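Endoglucanase (Clostridium thermocellum, PDB 2YIK) probably hydrolyses internal beta-1,4-glucosidic bonds of cellulose, as a family 9 glycoside hydrolase of a thermophilic, cellulose-degrading bacterium. Local coordinates at residues G137-K142 against Y230-D235; K142-A147 against L512-G517. All coordinates share one frame; numbering follows the deposited sequence.

Contact 1 of 2, residues G137-K142 against Y230-D235; sequences GYYEFK and YMNFKD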
ATOM      1  N   GLY A 137      -4.087   1.185   8.203  1.00 25.28           N
ATOM      2  CA  GLY A 137      -5.017   2.227   8.608  1.00 24.67           C
ATOM      3  C   GLY A 137      -6.352   1.690   9.117  1.00 25.82           C
ATOM      4  O   GLY A 137      -6.905   2.199  10.097  1.00 24.00           O
ATOM      5  N   TYR A 138      -6.879   0.669   8.443  1.00 25.37           N
ATOM      6  CA  TYR A 138      -8.152   0.064   8.833  1.00 26.43           C
ATOM      7  C   TYR A 138      -7.993  -0.589  10.208  1.00 26.31           C
ATOM      8  O   TYR A 138      -8.881  -0.513  11.050  1.00 26.42           O
ATOM      9  CB  TYR A 138      -8.583  -0.972   7.783  1.00 26.72           C
ATOM     10  CG  TYR A 138      -9.959  -1.559   8.006  1.00 27.64           C
ATOM     11  CD1 TYR A 138     -11.082  -0.734   8.132  1.00 28.33           C
ATOM     12  CD2 TYR A 138     -10.141  -2.937   8.096  1.00 27.79           C
ATOM     13  CE1 TYR A 138     -12.354  -1.273   8.347  1.00 28.90           C
ATOM     14  CE2 TYR A 138     -11.410  -3.485   8.313  1.00 29.32           C
ATOM     15  CZ  TYR A 138     -12.511  -2.647   8.441  1.00 29.13           C
ATOM     16  OH  TYR A 138     -13.755  -3.174   8.708  1.00 28.34           O
ATOM     17  N   TYR A 139      -6.847  -1.220  10.436  1.00 25.97           N
ATOM     18  CA  TYR A 139      -6.577  -1.858  11.719  1.00 25.69           C
ATOM     19  C   TYR A 139      -6.539  -0.832  12.854  1.00 26.83           C
ATOM     20  O   TYR A 139      -7.105  -1.062  13.921  1.00 26.34           O
ATOM     21  CB  TYR A 139      -5.242  -2.609  11.657  1.00 27.56           C
ATOM     22  CG  TYR A 139      -4.718  -3.083  13.002  1.00 28.82           C
ATOM     23  CD1 TYR A 139      -5.327  -4.134  13.697  1.00 29.92           C
ATOM     24  CD2 TYR A 139      -3.617  -2.464  13.585  1.00 30.02           C
ATOM     25  CE1 TYR A 139      -4.840  -4.554  14.953  1.00 29.03           C
ATOM     26  CE2 TYR A 139      -3.130  -2.866  14.829  1.00 30.50           C
ATOM     27  CZ  TYR A 139      -3.739  -3.907  15.508  1.00 30.75           C
ATOM     28  OH  TYR A 139      -3.232  -4.272  16.744  1.00 31.79           O
ATOM     29  N   GLU A 140      -5.874   0.298  12.617  1.00 24.78           N
ATOM     30  CA  GLU A 140      -5.753   1.347  13.625  1.00 25.19           C
ATOM     31  C   GLU A 140      -7.039   2.115  13.882  1.00 24.95           C
ATOM     32  O   GLU A 140      -7.398   2.357  15.034  1.00 27.39           O
ATOM     33  CB  GLU A 140      -4.682   2.372  13.225  1.00 25.47           C
ATOM     34  CG  GLU A 140      -3.272   1.841  13.132  1.00 24.79           C
ATOM     35  CD  GLU A 140      -2.597   1.679  14.483  1.00 25.94           C
ATOM     36  OE1 GLU A 140      -3.220   1.964  15.522  1.00 25.28           O
ATOM     37  OE2 GLU A 140      -1.427   1.265  14.506  1.00 25.52           O
ATOM     38  N   PHE A 141      -7.729   2.499  12.814  1.00 24.66           N
ATOM     39  CA  PHE A 141      -8.937   3.302  12.954  1.00 25.89           C
ATOM     40  C   PHE A 141     -10.254   2.645  12.529  1.00 26.90           C
ATOM     41  O   PHE A 141     -11.138   3.314  11.985  1.00 25.47           O
ATOM     42  CB  PHE A 141      -8.731   4.627  12.198  1.00 25.29           C
ATOM     43  CG  PHE A 141      -7.421   5.321  12.530  1.00 25.35           C
ATOM     44  CD1 PHE A 141      -7.134   5.714  13.837  1.00 25.40           C
ATOM     45  CD2 PHE A 141      -6.464   5.550  11.541  1.00 25.41           C
ATOM     46  CE1 PHE A 141      -5.909   6.323  14.154  1.00 26.09           C
ATOM     47  CE2 PHE A 141      -5.237   6.156  11.847  1.00 23.85           C
ATOM     48  CZ  PHE A 141      -4.961   6.543  13.157  1.00 24.70           C
ATOM     49  N   LYS A 142     -10.401   1.349  12.804  1.00 28.75           N
ATOM     50  CA  LYS A 142     -11.624   0.627  12.439  1.00 30.05           C
ATOM     51  C   LYS A 142     -12.884   1.327  12.980  1.00 29.34           C
ATOM     52  O   LYS A 142     -13.909   1.369  12.305  1.00 29.85           O
ATOM     53  CB  LYS A 142     -11.574  -0.825  12.955  1.00 32.68           C
ATOM     54  CG  LYS A 142     -12.485  -1.798  12.168  1.00 35.85           C
ATOM     55  CD  LYS A 142     -12.636  -3.199  12.801  1.00 38.63           C
ATOM     56  CE  LYS A 142     -11.357  -4.071  12.782  1.00 42.67           C
ATOM     57  NZ  LYS A 142     -10.250  -3.654  11.836  1.00 43.70           N
ATOM     58  N   TYR A 230      -5.164 -10.875   8.481  1.00 27.46           N
ATOM     59  CA  TYR A 230      -5.573 -11.734   9.577  1.00 26.91           C
ATOM     60  C   TYR A 230      -6.040 -10.843  10.724  1.00 27.58           C
ATOM     61  O   TYR A 230      -7.125 -11.043  11.277  1.00 27.10           O
ATOM     62  CB  TYR A 230      -4.412 -12.611  10.053  1.00 26.80           C
ATOM     63  CG  TYR A 230      -4.620 -13.158  11.446  1.00 27.52           C
ATOM     64  CD1 TYR A 230      -5.402 -14.291  11.673  1.00 29.43           C
ATOM     65  CD2 TYR A 230      -4.081 -12.502  12.552  1.00 28.42           C
ATOM     66  CE1 TYR A 230      -5.640 -14.759  12.977  1.00 28.24           C
ATOM     67  CE2 TYR A 230      -4.315 -12.954  13.849  1.00 28.65           C
ATOM     68  CZ  TYR A 230      -5.090 -14.079  14.053  1.00 29.30           C
ATOM     69  OH  TYR A 230      -5.288 -14.521  15.340  1.00 30.72           O
ATOM     70  N   MET A 231      -5.220  -9.854  11.077  1.00 26.75           N
ATOM     71  CA  MET A 231      -5.548  -8.943  12.170  1.00 27.09           C
ATOM     72  C   MET A 231      -6.890  -8.249  11.959  1.00 28.23           C
ATOM     73  O   MET A 231      -7.637  -8.028  12.909  1.00 28.26           O
ATOM     74  CB  MET A 231      -4.459  -7.874  12.344  1.00 28.09           C
ATOM     75  CG  MET A 231      -3.115  -8.372  12.864  1.00 26.24           C
ATOM     76  SD  MET A 231      -3.184  -9.270  14.431  1.00 29.12           S
ATOM     77  CE  MET A 231      -3.554  -7.973  15.599  1.00 26.03           C
ATOM     78  N   ASN A 232      -7.193  -7.914  10.709  1.00 28.45           N
ATOM     79  CA  ASN A 232      -8.437  -7.229  10.369  1.00 27.99           C
ATOM     80  C   ASN A 232      -9.670  -8.133  10.318  1.00 29.39           C
ATOM     81  O   ASN A 232     -10.788  -7.662  10.521  1.00 29.17           O
ATOM     82  CB  ASN A 232      -8.278  -6.508   9.018  1.00 26.22           C
ATOM     83  CG  ASN A 232      -7.463  -5.223   9.124  1.00 25.87           C
ATOM     84  OD1 ASN A 232      -6.807  -4.815   8.169  1.00 26.58           O
ATOM     85  ND2 ASN A 232      -7.518  -4.573  10.280  1.00 21.94           N
ATOM     86  N   PHE A 233      -9.474  -9.424  10.066  1.00 29.73           N
ATOM     87  CA  PHE A 233     -10.604 -10.346   9.961  1.00 30.72           C
ATOM     88  C   PHE A 233     -10.728 -11.445  11.014  1.00 32.31           C
ATOM     89  O   PHE A 233     -11.709 -12.190  11.006  1.00 32.41           O
ATOM     90  CB  PHE A 233     -10.596 -11.007   8.584  1.00 29.07           C
ATOM     91  CG  PHE A 233     -10.955 -10.078   7.465  1.00 28.95           C
ATOM     92  CD1 PHE A 233     -12.285  -9.754   7.210  1.00 30.22           C
ATOM     93  CD2 PHE A 233      -9.960  -9.499   6.681  1.00 29.19           C
ATOM     94  CE1 PHE A 233     -12.623  -8.860   6.184  1.00 30.03           C
ATOM     95  CE2 PHE A 233     -10.283  -8.607   5.656  1.00 30.14           C
ATOM     96  CZ  PHE A 233     -11.615  -8.285   5.405  1.00 29.05           C
ATOM     97  N   LYS A 234      -9.765 -11.546  11.922  1.00 32.56           N
ATOM     98  CA  LYS A 234      -9.796 -12.608  12.927  1.00 35.71           C
ATOM     99  C   LYS A 234     -11.043 -12.736  13.793  1.00 36.72           C
ATOM    100  O   LYS A 234     -11.328 -13.821  14.302  1.00 37.86           O
ATOM    101  CB  LYS A 234      -8.573 -12.519  13.841  1.00 33.08           C
ATOM    102  CG  LYS A 234      -8.466 -11.241  14.657  1.00 35.55           C
ATOM    103  CD  LYS A 234      -7.166 -11.256  15.434  1.00 36.54           C
ATOM    104  CE  LYS A 234      -6.798  -9.881  15.957  1.00 39.16           C
ATOM    105  NZ  LYS A 234      -7.244  -9.674  17.357  1.00 40.60           N
ATOM    106  N   ASP A 235     -11.776 -11.646  13.979  1.00 37.23           N
ATOM    107  CA  ASP A 235     -12.973 -11.691  14.814  1.00 38.87           C
ATOM    108  C   ASP A 235     -14.208 -11.797  13.949  1.00 39.02           C
ATOM    109  O   ASP A 235     -15.180 -12.475  14.290  1.00 40.50           O
ATOM    110  CB  ASP A 235     -13.063 -10.428  15.676  1.00 41.32           C
ATOM    111  CG  ASP A 235     -11.876 -10.275  16.608  1.00 44.26           C
ATOM    112  OD1 ASP A 235     -11.646 -11.190  17.429  1.00 45.85           O
ATOM    113  OD2 ASP A 235     -11.171  -9.246  16.522  1.00 46.59           O
TER
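Asn232 reaches from helix 216-233 into the angle between Tyr138 and Tyr139 of helix 124-140, and Met231 crosses the second tyrosine at a slant, its CE touching CE1 of the ring. The apolar part of the contact belongs to Tyr139 and Met231. The thioether chain bends twice (chi2 -56°, chi3 -71°), which curls the methyl CE back against the ring, 3.7 Å from Tyr139 CE1. A flexible, unbranched side chain suits this place because it can fold to the shape of its neighbours, here also Trp288, whose ring meets Tyr139 edge-to-face.

Amide packing forms the second part. Asn232 CG sits at the edge of the Tyr138 ring, 3.7 Å from CD2, with amide and ring planes steeply inclined at 66°. Toward Tyr139 the amide faces the start of the side chain: the atom modelled as ND2 is 3.3 Å from Tyr139 CB. Asparagine is short enough to fit where the helices approach to 5.8 Å between the CA atoms of Tyr139 and Asn232.

The charged part is Lys142. Its chain bends at chi3 and chi4, bringing NZ over a face of Tyr138, 3.6 Å above the ring plane and offset toward the rim, in a cation-pi interaction. The hydroxyl of that ring is hydrogen-bonded to Glu155 on helix 151-167. With no clear hydrogen bond joining the two segments, this buried contact rests mainly on close packing, and its lysine is set over an aromatic ring that Glu155 holds by the hydroxyl.

Contact 2 of 2, residues K142-A147 against L512-G517; sequences KDQFRA and LYRFFG
Gln144 lies across the side chain of Arg514 at about a right angle, its atoms meeting in turn Tyr513 and Arg514 of helix 499-516. CB lies 4.1 Å from Tyr513 CD2, and CG comes to that ring's edge, in its plane, 3.9 Å from CD2. CG also rests on the backbone, 3.5 Å from Arg514 CA. A bend at chi2 (64°) then sets the amide across the arginine's aliphatic stem: CD is 3.3 Å from Arg514 CB, and NE2 is 3.4 Å from Arg514 CG. At the tip, OE1 accepts a hydrogen bond of 2.8 Å from Arg514 NH1, appreciably bent (137° at the hydrogen). Glutamine suits the place, having methylenes for the ring and an acceptor for the guanidinium.

The extended arginine has further partners. Its NE forms a salt bridge with Asp412, while two waters in the guanidinium plane link it to Asp143: one joins NH1 to the backbone N, the other NH2 to OD2. Directly, Asp143 OD2 and Arg514 NH1 are 4.1 Å apart, beyond a salt bridge. At the other end Ala147 CB comes within 4.5 Å of Tyr513 CE2, a loose apolar contact.

The axes of the short helical segments cross nearly perpendicularly, at 84°, a surface junction between a short connecting helix and the last long helix of the catalytic domain, whose family fold is the (alpha/alpha)6 barrel.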
ATOM      1  N   LYS A 142     -10.401   1.349  12.804  1.00 28.75           N
ATOM      2  CA  LYS A 142     -11.624   0.627  12.439  1.00 30.05           C
ATOM      3  C   LYS A 142     -12.884   1.327  12.980  1.00 29.34           C
ATOM      4  O   LYS A 142     -13.909   1.369  12.305  1.00 29.85           O
ATOM      5  CB  LYS A 142     -11.574  -0.825  12.955  1.00 32.68           C
ATOM      6  CG  LYS A 142     -12.485  -1.798  12.168  1.00 35.85           C
ATOM      7  CD  LYS A 142     -12.636  -3.199  12.801  1.00 38.63           C
ATOM      8  CE  LYS A 142     -11.357  -4.071  12.782  1.00 42.67           C
ATOM      9  NZ  LYS A 142     -10.250  -3.654  11.836  1.00 43.70           N
ATOM     10  N   ASP A 143     -12.806   1.878  14.189  1.00 29.67           N
ATOM     11  CA  ASP A 143     -13.958   2.562  14.784  1.00 31.02           C
ATOM     12  C   ASP A 143     -14.513   3.653  13.880  1.00 30.32           C
ATOM     13  O   ASP A 143     -15.724   3.794  13.743  1.00 30.03           O
ATOM     14  CB  ASP A 143     -13.594   3.192  16.127  1.00 32.48           C
ATOM     15  CG  ASP A 143     -13.361   2.167  17.204  1.00 35.85           C
ATOM     16  OD1 ASP A 143     -13.906   1.053  17.082  1.00 37.52           O
ATOM     17  OD2 ASP A 143     -12.647   2.477  18.180  1.00 37.75           O
ATOM     18  N   GLN A 144     -13.615   4.422  13.271  1.00 30.07           N
ATOM     19  CA  GLN A 144     -14.006   5.508  12.386  1.00 30.40           C
ATOM     20  C   GLN A 144     -14.586   5.031  11.064  1.00 29.79           C
ATOM     21  O   GLN A 144     -15.492   5.664  10.529  1.00 30.51           O
ATOM     22  CB  GLN A 144     -12.822   6.444  12.136  1.00 31.59           C
ATOM     23  CG  GLN A 144     -12.487   7.354  13.316  1.00 31.35           C
ATOM     24  CD  GLN A 144     -12.038   6.592  14.560  1.00 33.81           C
ATOM     25  OE1 GLN A 144     -11.072   5.829  14.523  1.00 32.70           O
ATOM     26  NE2 GLN A 144     -12.736   6.810  15.674  1.00 34.61           N
ATOM     27  N   PHE A 145     -14.065   3.933  10.525  1.00 29.95           N
ATOM     28  CA  PHE A 145     -14.605   3.392   9.279  1.00 30.31           C
ATOM     29  C   PHE A 145     -16.048   2.951   9.570  1.00 31.26           C
ATOM     30  O   PHE A 145     -16.960   3.167   8.771  1.00 30.90           O
ATOM     31  CB  PHE A 145     -13.793   2.176   8.815  1.00 28.86           C
ATOM     32  CG  PHE A 145     -12.495   2.519   8.126  1.00 26.40           C
ATOM     33  CD1 PHE A 145     -11.355   2.793   8.868  1.00 25.39           C
ATOM     34  CD2 PHE A 145     -12.405   2.526   6.735  1.00 24.96           C
ATOM     35  CE1 PHE A 145     -10.137   3.071   8.237  1.00 24.68           C
ATOM     36  CE2 PHE A 145     -11.187   2.802   6.096  1.00 25.72           C
ATOM     37  CZ  PHE A 145     -10.057   3.072   6.852  1.00 22.78           C
ATOM     38  N   ARG A 146     -16.241   2.335  10.730  1.00 33.21           N
ATOM     39  CA  ARG A 146     -17.564   1.865  11.122  1.00 36.16           C
ATOM     40  C   ARG A 146     -18.510   3.020  11.374  1.00 36.43           C
ATOM     41  O   ARG A 146     -19.618   3.047  10.841  1.00 36.63           O
ATOM     42  CB  ARG A 146     -17.468   0.991  12.374  1.00 38.41           C
ATOM     43  CG  ARG A 146     -16.976  -0.401  12.056  1.00 44.27           C
ATOM     44  CD  ARG A 146     -16.864  -1.292  13.275  1.00 48.20           C
ATOM     45  NE  ARG A 146     -16.396  -2.615  12.859  1.00 53.67           N
ATOM     46  CZ  ARG A 146     -16.180  -3.644  13.679  1.00 56.00           C
ATOM     47  NH1 ARG A 146     -16.390  -3.515  14.988  1.00 56.23           N
ATOM     48  NH2 ARG A 146     -15.752  -4.807  13.183  1.00 55.92           N
ATOM     49  N   ALA A 147     -18.064   3.982  12.175  1.00 35.81           N
ATOM     50  CA  ALA A 147     -18.886   5.142  12.496  1.00 34.90           C
ATOM     51  C   ALA A 147     -19.345   5.865  11.236  1.00 35.00           C
ATOM     52  O   ALA A 147     -20.421   6.475  11.221  1.00 36.85           O
ATOM     53  CB  ALA A 147     -18.107   6.102  13.403  1.00 34.25           C
ATOM     54  N   LEU A 512      -8.033  11.512  11.133  1.00 24.20           N
ATOM     55  CA  LEU A 512      -8.451  12.897  11.344  1.00 26.52           C
ATOM     56  C   LEU A 512      -9.897  12.936  11.812  1.00 27.11           C
ATOM     57  O   LEU A 512     -10.273  13.770  12.638  1.00 28.30           O
ATOM     58  CB  LEU A 512      -8.297  13.708  10.050  1.00 23.02           C
ATOM     59  CG  LEU A 512      -6.846  14.069   9.724  1.00 24.61           C
ATOM     60  CD1 LEU A 512      -6.729  14.508   8.277  1.00 24.26           C
ATOM     61  CD2 LEU A 512      -6.367  15.156  10.676  1.00 22.63           C
ATOM     62  N   TYR A 513     -10.714  12.034  11.282  1.00 27.90           N
ATOM     63  CA  TYR A 513     -12.110  11.991  11.683  1.00 30.00           C
ATOM     64  C   TYR A 513     -12.176  11.557  13.143  1.00 29.72           C
ATOM     65  O   TYR A 513     -13.024  12.014  13.912  1.00 30.04           O
ATOM     66  CB  TYR A 513     -12.892  10.999  10.827  1.00 30.93           C
ATOM     67  CG  TYR A 513     -14.361  11.010  11.164  1.00 33.67           C
ATOM     68  CD1 TYR A 513     -15.173  12.082  10.787  1.00 33.98           C
ATOM     69  CD2 TYR A 513     -14.928   9.983  11.916  1.00 33.65           C
ATOM     70  CE1 TYR A 513     -16.523  12.130  11.155  1.00 34.56           C
ATOM     71  CE2 TYR A 513     -16.266  10.022  12.291  1.00 35.77           C
ATOM     72  CZ  TYR A 513     -17.058  11.097  11.908  1.00 34.86           C
ATOM     73  OH  TYR A 513     -18.382  11.127  12.281  1.00 37.29           O
ATOM     74  N   ARG A 514     -11.262  10.674  13.522  1.00 29.71           N
ATOM     75  CA  ARG A 514     -11.209  10.180  14.885  1.00 30.01           C
ATOM     76  C   ARG A 514     -11.058  11.296  15.913  1.00 30.68           C
ATOM     77  O   ARG A 514     -11.759  11.315  16.924  1.00 31.16           O
ATOM     78  CB  ARG A 514     -10.045   9.204  15.037  1.00 29.75           C
ATOM     79  CG  ARG A 514      -9.912   8.597  16.430  1.00 31.54           C
ATOM     80  CD  ARG A 514      -8.748   7.615  16.492  1.00 31.40           C
ATOM     81  NE  ARG A 514      -8.730   6.849  17.733  1.00 30.29           N
ATOM     82  CZ  ARG A 514      -9.145   5.589  17.852  1.00 31.28           C
ATOM     83  NH1 ARG A 514      -9.611   4.937  16.801  1.00 30.66           N
ATOM     84  NH2 ARG A 514      -9.103   4.985  19.030  1.00 28.40           N
ATOM     85  N   PHE A 515     -10.145  12.227  15.654  1.00 30.49           N
ATOM     86  CA  PHE A 515      -9.887  13.314  16.595  1.00 31.94           C
ATOM     87  C   PHE A 515     -10.608  14.627  16.305  1.00 31.60           C
ATOM     88  O   PHE A 515     -10.811  15.421  17.214  1.00 31.49           O
ATOM     89  CB  PHE A 515      -8.381  13.618  16.662  1.00 31.86           C
ATOM     90  CG  PHE A 515      -7.526  12.444  17.059  1.00 32.97           C
ATOM     91  CD1 PHE A 515      -7.751  11.768  18.254  1.00 32.54           C
ATOM     92  CD2 PHE A 515      -6.469  12.033  16.248  1.00 32.40           C
ATOM     93  CE1 PHE A 515      -6.938  10.705  18.638  1.00 32.37           C
ATOM     94  CE2 PHE A 515      -5.648  10.969  16.624  1.00 32.10           C
ATOM     95  CZ  PHE A 515      -5.885  10.305  17.824  1.00 32.81           C
ATOM     96  N   PHE A 516     -10.995  14.852  15.052  1.00 32.68           N
ATOM     97  CA  PHE A 516     -11.631  16.110  14.669  1.00 33.67           C
ATOM     98  C   PHE A 516     -13.022  16.048  14.035  1.00 35.32           C
ATOM     99  O   PHE A 516     -13.565  17.083  13.655  1.00 34.24           O
ATOM    100  CB  PHE A 516     -10.702  16.877  13.717  1.00 32.37           C
ATOM    101  CG  PHE A 516      -9.302  17.062  14.244  1.00 31.36           C
ATOM    102  CD1 PHE A 516      -9.072  17.828  15.384  1.00 31.31           C
ATOM    103  CD2 PHE A 516      -8.222  16.450  13.617  1.00 30.27           C
ATOM    104  CE1 PHE A 516      -7.788  17.985  15.898  1.00 30.90           C
ATOM    105  CE2 PHE A 516      -6.932  16.597  14.118  1.00 30.74           C
ATOM    106  CZ  PHE A 516      -6.712  17.366  15.263  1.00 30.80           C
ATOM    107  N   GLY A 517     -13.612  14.862  13.918  1.00 37.44           N
ATOM    108  CA  GLY A 517     -14.930  14.782  13.308  1.00 41.89           C
ATOM    109  C   GLY A 517     -16.060  15.386  14.133  1.00 45.29           C
ATOM    110  O   GLY A 517     -16.070  15.215  15.355  1.00 44.67           O
TER
HETATM  111  O   HOH W   1     -10.255   1.883  16.036  1.00 33.03           O
HETATM  112  O   HOH W   2     -10.251   2.424  19.046  1.00 43.64           O

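From the N terminus, helix 124-140 leads almost directly into helix 142-147, and Lys142 belongs to both contacts. The chain then passes through 87 residues, including most of the four-stranded sheet, before 230-235 returns to 137-142 and closes contact 1. Contact 2 closes much later, when the end of helix 499-516 meets 142-147 after 364 residues. The segments alternate, so the two closures cross. Their centres are 14 Å apart, yet they touch: Tyr138 CD1 packs 3.5 Å from Phe145 CG, and Phe141 meets the Arg514 chain. Together they tie the end of helix 124-140 and helix 142-147 to helix 216-233 and to helix 499-516.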